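Local coordinates for DUF1955 domain-containing protein (PDB 1WY6) that is of unknown function but folds as an archaeal helical repeat protein, a form that in other proteins often serves to bind partners, at residues Q75-V85 with K106-I117. Residues are numbered along the deposited sequence; the frame is centred on the assembly and turned at random.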
loop_
_atom_site.group_PDB
_atom_site.type_symbol
_atom_site.label_atom_id
_atom_site.label_comp_id
_atom_site.label_asym_id
_atom_site.label_seq_id
_atom_site.Cartn_x
_atom_site.Cartn_y
_atom_site.Cartn_z
ATOM N N GLN A 75 2.780 -4.656 9.528
ATOM C CA GLN A 75 4.206 -4.427 9.302
ATOM C C GLN A 75 4.601 -4.681 7.844
ATOM O O GLN A 75 5.732 -4.397 7.439
ATOM C CB GLN A 75 5.028 -5.350 10.211
ATOM C CG GLN A 75 4.614 -5.300 11.670
ATOM C CD GLN A 75 4.916 -3.967 12.320
ATOM O OE1 GLN A 75 4.261 -3.575 13.287
ATOM N NE2 GLN A 75 5.918 -3.267 11.805
ATOM N N ASN A 76 3.663 -5.214 7.068
ATOM C CA ASN A 76 3.893 -5.534 5.658
ATOM C C ASN A 76 3.192 -4.585 4.686
ATOM O O ASN A 76 2.816 -4.996 3.584
ATOM C CB ASN A 76 3.431 -6.970 5.366
ATOM C CG ASN A 76 1.950 -7.203 5.701
ATOM O OD1 ASN A 76 1.388 -8.251 5.377
ATOM N ND2 ASN A 76 1.323 -6.232 6.356
ATOM N N LEU A 77 3.021 -3.323 5.079
ATOM C CA LEU A 77 2.349 -2.369 4.211
ATOM C C LEU A 77 3.095 -2.063 2.918
ATOM O O LEU A 77 2.585 -1.355 2.052
ATOM C CB LEU A 77 2.005 -1.082 4.967
ATOM C CG LEU A 77 0.950 -1.280 6.064
ATOM C CD1 LEU A 77 0.376 0.072 6.451
ATOM C CD2 LEU A 77 -0.175 -2.198 5.570
ATOM N N LYS A 78 4.292 -2.618 2.767
ATOM C CA LYS A 78 5.021 -2.425 1.526
ATOM C C LYS A 78 4.222 -3.163 0.446
ATOM O O LYS A 78 4.308 -2.839 -0.739
ATOM C CB LYS A 78 6.429 -3.011 1.611
ATOM C CG LYS A 78 7.234 -2.794 0.332
ATOM C CD LYS A 78 8.504 -3.647 0.291
ATOM C CE LYS A 78 9.176 -3.538 -1.068
ATOM N NZ LYS A 78 10.395 -4.386 -1.171
ATOM N N SER A 79 3.438 -4.155 0.869
ATOM C CA SER A 79 2.605 -4.943 -0.044
ATOM C C SER A 79 1.562 -4.058 -0.735
ATOM O O SER A 79 1.193 -4.285 -1.892
ATOM C CB SER A 79 1.871 -6.053 0.726
ATOM O OG SER A 79 2.765 -6.871 1.464
ATOM N N VAL A 80 1.069 -3.059 -0.015
ATOM C CA VAL A 80 0.063 -2.164 -0.574
ATOM C C VAL A 80 0.685 -1.226 -1.604
ATOM O O VAL A 80 0.110 -0.985 -2.657
ATOM C CB VAL A 80 -0.639 -1.345 0.541
ATOM C CG1 VAL A 80 -1.566 -0.298 -0.074
ATOM C CG2 VAL A 80 -1.430 -2.286 1.429
ATOM N N VAL A 81 1.870 -0.710 -1.299
ATOM C CA VAL A 81 2.570 0.176 -2.218
ATOM C C VAL A 81 2.943 -0.606 -3.484
ATOM O O VAL A 81 2.857 -0.081 -4.598
ATOM C CB VAL A 81 3.858 0.723 -1.587
ATOM C CG1 VAL A 81 4.498 1.736 -2.527
ATOM C CG2 VAL A 81 3.554 1.343 -0.229
ATOM N N GLU A 82 3.361 -1.856 -3.295
ATOM C CA GLU A 82 3.735 -2.736 -4.402
ATOM C C GLU A 82 2.590 -2.879 -5.394
ATOM O O GLU A 82 2.812 -2.894 -6.603
ATOM C CB GLU A 82 4.112 -4.129 -3.891
ATOM C CG GLU A 82 5.499 -4.248 -3.291
ATOM C CD GLU A 82 6.613 -3.997 -4.304
ATOM O OE1 GLU A 82 6.375 -4.175 -5.523
ATOM O OE2 GLU A 82 7.735 -3.635 -3.876
ATOM N N CYS A 83 1.366 -3.019 -4.889
ATOM C CA CYS A 83 0.214 -3.138 -5.779
ATOM C C CYS A 83 -0.039 -1.802 -6.466
ATOM O O CYS A 83 -0.577 -1.748 -7.565
ATOM C CB CYS A 83 -1.020 -3.591 -5.009
ATOM S SG CYS A 83 -1.054 -5.387 -4.709
ATOM N N GLY A 84 0.350 -0.716 -5.813
ATOM C CA GLY A 84 0.191 0.583 -6.436
ATOM C C GLY A 84 1.122 0.630 -7.638
ATOM O O GLY A 84 0.731 1.053 -8.726
ATOM N N VAL A 85 2.356 0.171 -7.446
ATOM C CA VAL A 85 3.344 0.157 -8.524
ATOM C C VAL A 85 2.999 -0.844 -9.629
ATOM O O VAL A 85 3.096 -0.520 -10.808
ATOM C CB VAL A 85 4.768 -0.158 -7.982
ATOM C CG1 VAL A 85 5.775 -0.247 -9.140
ATOM C CG2 VAL A 85 5.205 0.936 -7.013
ATOM N N LYS A 106 10.175 2.736 8.473
ATOM C CA LYS A 106 10.619 1.647 7.609
ATOM C C LYS A 106 11.265 2.177 6.337
ATOM O O LYS A 106 10.761 1.991 5.226
ATOM C CB LYS A 106 9.446 0.721 7.274
ATOM C CG LYS A 106 8.984 -0.105 8.463
ATOM C CD LYS A 106 7.841 -1.037 8.107
ATOM C CE LYS A 106 7.377 -1.813 9.342
ATOM N NZ LYS A 106 8.405 -2.753 9.850
ATOM N N ARG A 107 12.392 2.844 6.536
ATOM C CA ARG A 107 13.182 3.442 5.470
ATOM C C ARG A 107 13.623 2.375 4.487
ATOM O O ARG A 107 13.703 2.616 3.282
ATOM C CB ARG A 107 14.405 4.130 6.081
ATOM C CG ARG A 107 15.438 4.643 5.084
ATOM C CD ARG A 107 16.585 5.310 5.838
ATOM N NE ARG A 107 17.647 5.815 4.971
ATOM C CZ ARG A 107 17.472 6.738 4.033
ATOM N NH1 ARG A 107 16.267 7.257 3.832
ATOM N NH2 ARG A 107 18.503 7.156 3.310
ATOM N N ASP A 108 13.909 1.192 5.019
ATOM C CA ASP A 108 14.346 0.059 4.215
ATOM C C ASP A 108 13.312 -0.311 3.156
ATOM O O ASP A 108 13.657 -0.496 1.997
ATOM C CB ASP A 108 14.637 -1.147 5.125
ATOM C CG ASP A 108 13.413 -1.614 5.906
ATOM O OD1 ASP A 108 12.579 -0.768 6.290
ATOM O OD2 ASP A 108 13.295 -2.833 6.155
ATOM N N LYS A 109 12.048 -0.416 3.560
ATOM C CA LYS A 109 10.969 -0.762 2.634
ATOM C C LYS A 109 10.797 0.329 1.572
ATOM O O LYS A 109 10.682 0.035 0.385
ATOM C CB LYS A 109 9.663 -0.974 3.410
ATOM C CG LYS A 109 9.741 -2.097 4.456
ATOM C CD LYS A 109 10.032 -3.447 3.793
ATOM C CE LYS A 109 10.453 -4.513 4.796
ATOM N NZ LYS A 109 9.386 -4.844 5.768
ATOM N N LEU A 110 10.793 1.588 1.999
ATOM C CA LEU A 110 10.663 2.714 1.067
ATOM C C LEU A 110 11.797 2.741 0.031
ATOM O O LEU A 110 11.564 3.068 -1.136
ATOM C CB LEU A 110 10.635 4.038 1.842
ATOM C CG LEU A 110 9.406 4.234 2.735
ATOM C CD1 LEU A 110 9.584 5.460 3.620
ATOM C CD2 LEU A 110 8.162 4.368 1.853
ATOM N N GLU A 111 13.016 2.402 0.453
ATOM C CA GLU A 111 14.161 2.384 -0.469
ATOM C C GLU A 111 14.041 1.250 -1.482
ATOM O O GLU A 111 14.387 1.411 -2.654
ATOM C CB GLU A 111 15.477 2.237 0.291
ATOM C CG GLU A 111 15.783 3.395 1.210
ATOM C CD GLU A 111 17.254 3.456 1.568
ATOM O OE1 GLU A 111 17.606 4.185 2.521
ATOM O OE2 GLU A 111 18.060 2.777 0.885
ATOM N N GLU A 112 13.563 0.098 -1.024
ATOM C CA GLU A 112 13.355 -1.042 -1.913
ATOM C C GLU A 112 12.382 -0.634 -3.031
ATOM O O GLU A 112 12.633 -0.874 -4.209
ATOM C CB GLU A 112 12.802 -2.222 -1.107
ATOM C CG GLU A 112 13.845 -2.836 -0.181
ATOM C CD GLU A 112 13.235 -3.646 0.947
ATOM O OE1 GLU A 112 12.069 -4.072 0.806
ATOM O OE2 GLU A 112 13.926 -3.861 1.973
ATOM N N ILE A 113 11.271 -0.006 -2.658
ATOM C CA ILE A 113 10.300 0.455 -3.655
ATOM C C ILE A 113 10.992 1.444 -4.601
ATOM O O ILE A 113 10.807 1.399 -5.820
ATOM C CB ILE A 113 9.110 1.183 -2.991
ATOM C CG1 ILE A 113 8.206 0.180 -2.274
ATOM C CG2 ILE A 113 8.319 1.949 -4.039
ATOM C CD1 ILE A 113 7.477 -0.768 -3.226
ATOM N N GLY A 114 11.790 2.335 -4.023
ATOM C CA GLY A 114 12.492 3.323 -4.818
ATOM C C GLY A 114 13.377 2.731 -5.899
ATOM O O GLY A 114 13.367 3.201 -7.034
ATOM N N ARG A 115 14.150 1.706 -5.549
ATOM C CA ARG A 115 15.045 1.061 -6.508
ATOM C C ARG A 115 14.243 0.328 -7.572
ATOM O O ARG A 115 14.547 0.397 -8.765
ATOM C CB ARG A 115 15.964 0.066 -5.796
ATOM C CG ARG A 115 16.779 0.675 -4.678
ATOM C CD ARG A 115 17.783 -0.323 -4.100
ATOM N NE ARG A 115 18.251 0.101 -2.784
ATOM C CZ ARG A 115 17.716 -0.294 -1.633
ATOM N NH1 ARG A 115 16.692 -1.136 -1.628
ATOM N NH2 ARG A 115 18.198 0.158 -0.483
ATOM N N GLU A 116 13.219 -0.381 -7.115
ATOM C CA GLU A 116 12.335 -1.151 -7.978
ATOM C C GLU A 116 11.686 -0.318 -9.087
ATOM O O GLU A 116 11.587 -0.770 -10.230
ATOM C CB GLU A 116 11.261 -1.805 -7.113
ATOM C CG GLU A 116 10.133 -2.469 -7.861
ATOM C CD GLU A 116 9.147 -3.115 -6.906
ATOM O OE1 GLU A 116 8.083 -3.586 -7.361
ATOM O OE2 GLU A 116 9.449 -3.150 -5.692
ATOM N N ILE A 117 11.239 0.890 -8.762
ATOM C CA ILE A 117 10.602 1.729 -9.772
ATOM C C ILE A 117 11.614 2.346 -10.744
ATOM O O ILE A 117 11.239 2.833 -11.812
ATOM C CB ILE A 117 9.742 2.849 -9.132
ATOM C CG1 ILE A 117 10.585 3.684 -8.169
ATOM C CG2 ILE A 117 8.548 2.237 -8.407
ATOM C CD1 ILE A 117 9.790 4.751 -7.426
HETATM O O HOH W 1 10.887 -3.904 -3.649
#
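Ile113 is the central bump of this contact, in which helices 78-85 and 107-117, neighbours in an alpha-helical repeat array, lie side by side. Their axes run nearly parallel (16°) and approach to 10.6 Å; helix 92-103, which lies between them in sequence, packs on both, Ala97 touching Val80 and Leu98 touching Leu110. Ile113 fills a hollow walled by Lys78, Val81 and Glu82: its CD1 lies 3.9 Å from Lys78 CE, 4.0 Å from Val81 CG1 and 4.0 Å from Glu82 CG. One turn on, Ile117 CG2 sits 3.8 Å from both CG1 and CG2 of Val85, so a methyl nestles in the fork of the valine; Val123 touches both residues and Ile131 of helix 125-137 backs both isoleucines.

A polar strip covers this apolar seam. With CG anti to the backbone N (chi1 -179°) and the chain extended, Lys78 reaches across the groove over Ile113, its CD meeting Lys109 CD. Lys78 NZ donates a hydrogen bond, part of a salt bridge, to Glu112 OE1 (2.6 Å), which accepts on its anti lone pair. Farther along, the nearly coplanar carboxylates (16°) of Glu82 and Glu116 meet through two short pairs, OE2 to OE2 at 2.5 Å and OE1 to OE1 at 2.6 Å, so at least one acid probably carries a proton. A water joins both clusters, accepting from Lys78 NZ and donating to Glu116 OE2.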